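Local coordinates for mRNA-decapping enzyme subunit 1 (Saccharomyces cerevisiae, PDB 1Q67), which activates mRNA decapping as the partner of Dcp2, with which it forms the complex that removes the 7-methylguanosine cap and commits transcripts to decay, at residues M182-K187 with L217-L222. Numbering follows the deposited sequence.
Sequences MGVEVK and LIKYLL
Met182, just before edge strand 183-187, and Gly183 and Val184 at its start lie along the last turns of helix 208-223, the two running nearly antiparallel (157°) with axes 8.3 Å apart at closest approach. The CA atoms of Val184 and Lys219 are 6.5 Å apart, and no hydrogen bond joins the two segments, so this part of the interface exemplifies side-chain packing between strand and helix. Val184 straddles the helix surface. Its CG1, anti to the carbonyl carbon (chi1 -67°), is directed at the CG2 methyl of Ile218, though their modelled spacing is too short to be trusted, while CG2 rests on the backbone of Lys219, 3.9 Å from its N. An alanine here would lack both methyls and would probably leave a gap between the strand and the helix face of Ile218 and Lys219. Leu222 sets its two methyls on Met182: CD1 lies 3.8 Å from the carbonyl O of Met182, and CD2 3.9 Å from the CB of Met182. At the outer margin, Lys219 adds its CB beside Val184, while its amine pairs with Glu223. Ile193 of adjacent strand 190-194 touches Val184 and Ile218. Leu222 also reaches Ile157 and Ile218 reaches Ile67, both of the other sheet, so the helix closes the sandwich between its sheets, as in the PH-like fold of the Dcp1 family.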
# COMPACT_ATOMS: atom_id res chain seq x y z
N MET B 182 -22.51 -10.81 -0.88
CA MET B 182 -21.11 -10.50 -1.06
C MET B 182 -20.40 -11.78 -1.47
O MET B 182 -20.99 -12.86 -1.43
CB MET B 182 -20.52 -9.97 0.25
CG MET B 182 -21.20 -8.70 0.75
SD MET B 182 -20.51 -8.07 2.31
CE MET B 182 -18.90 -7.49 1.73
N GLY B 183 -19.13 -11.65 -1.87
CA GLY B 183 -18.37 -12.81 -2.28
C GLY B 183 -16.88 -12.65 -2.02
O GLY B 183 -16.38 -11.54 -1.88
N VAL B 184 -16.17 -13.78 -1.95
CA VAL B 184 -14.74 -13.76 -1.72
C VAL B 184 -14.05 -14.90 -2.46
O VAL B 184 -14.60 -15.98 -2.60
CB VAL B 184 -14.36 -13.89 -0.22
CG1 VAL B 184 -14.82 -12.66 0.52
CG2 VAL B 184 -14.99 -15.15 0.39
N GLU B 185 -12.84 -14.62 -2.93
CA GLU B 185 -12.05 -15.61 -3.64
C GLU B 185 -10.59 -15.21 -3.55
O GLU B 185 -10.26 -14.06 -3.23
CB GLU B 185 -12.45 -15.67 -5.12
CG GLU B 185 -12.03 -14.45 -5.92
CD GLU B 185 -12.44 -14.52 -7.37
OE1 GLU B 185 -12.08 -15.51 -8.05
OE2 GLU B 185 -13.12 -13.58 -7.85
N VAL B 186 -9.72 -16.16 -3.83
CA VAL B 186 -8.30 -15.90 -3.83
C VAL B 186 -7.84 -16.13 -5.26
O VAL B 186 -8.03 -17.21 -5.81
CB VAL B 186 -7.55 -16.86 -2.89
CG1 VAL B 186 -6.05 -16.65 -3.05
CG2 VAL B 186 -7.96 -16.61 -1.46
N LYS B 187 -7.25 -15.10 -5.85
CA LYS B 187 -6.76 -15.21 -7.21
C LYS B 187 -5.28 -14.84 -7.19
O LYS B 187 -4.91 -13.67 -7.09
CB LYS B 187 -7.54 -14.27 -8.13
CG LYS B 187 -7.46 -14.65 -9.60
CD LYS B 187 -8.64 -14.08 -10.37
CE LYS B 187 -9.96 -14.64 -9.84
NZ LYS B 187 -11.15 -14.02 -10.50
N LEU B 217 -12.05 -17.29 6.58
CA LEU B 217 -12.86 -16.61 7.58
C LEU B 217 -14.04 -15.86 6.95
O LEU B 217 -15.17 -15.99 7.40
CB LEU B 217 -12.01 -15.64 8.39
CG LEU B 217 -12.78 -14.72 9.34
CD1 LEU B 217 -13.50 -15.56 10.38
CD2 LEU B 217 -11.81 -13.74 10.01
N ILE B 218 -13.78 -15.08 5.91
CA ILE B 218 -14.86 -14.33 5.29
C ILE B 218 -15.90 -15.26 4.68
O ILE B 218 -17.11 -15.01 4.78
CB ILE B 218 -14.33 -13.38 4.20
CG1 ILE B 218 -13.39 -12.34 4.83
CG2 ILE B 218 -15.50 -12.68 3.51
CD1 ILE B 218 -12.65 -11.49 3.82
N LYS B 219 -15.43 -16.33 4.04
CA LYS B 219 -16.29 -17.33 3.43
C LYS B 219 -17.21 -17.87 4.52
O LYS B 219 -18.42 -17.97 4.33
CB LYS B 219 -15.43 -18.45 2.86
CG LYS B 219 -16.18 -19.60 2.21
CD LYS B 219 -16.76 -19.21 0.87
CE LYS B 219 -17.30 -20.43 0.14
NZ LYS B 219 -18.15 -20.06 -1.04
N TYR B 220 -16.62 -18.21 5.66
CA TYR B 220 -17.38 -18.75 6.79
C TYR B 220 -18.40 -17.75 7.32
O TYR B 220 -19.51 -18.13 7.69
CB TYR B 220 -16.43 -19.14 7.93
CG TYR B 220 -17.14 -19.79 9.10
CD1 TYR B 220 -17.34 -21.18 9.14
CD2 TYR B 220 -17.66 -19.02 10.13
CE1 TYR B 220 -18.06 -21.76 10.18
CE2 TYR B 220 -18.38 -19.60 11.17
CZ TYR B 220 -18.58 -20.97 11.18
OH TYR B 220 -19.31 -21.53 12.20
N LEU B 221 -18.03 -16.48 7.40
CA LEU B 221 -18.95 -15.47 7.92
C LEU B 221 -20.08 -15.22 6.94
O LEU B 221 -21.21 -14.91 7.35
CB LEU B 221 -18.20 -14.16 8.21
CG LEU B 221 -17.09 -14.17 9.26
CD1 LEU B 221 -16.42 -12.80 9.26
CD2 LEU B 221 -17.66 -14.48 10.66
N LEU B 222 -19.79 -15.35 5.65
CA LEU B 222 -20.82 -15.13 4.64
C LEU B 222 -21.82 -16.29 4.53
O LEU B 222 -23.02 -16.07 4.38
CB LEU B 222 -20.19 -14.89 3.27
CG LEU B 222 -19.38 -13.61 3.04
CD1 LEU B 222 -18.88 -13.60 1.60
CD2 LEU B 222 -20.25 -12.38 3.31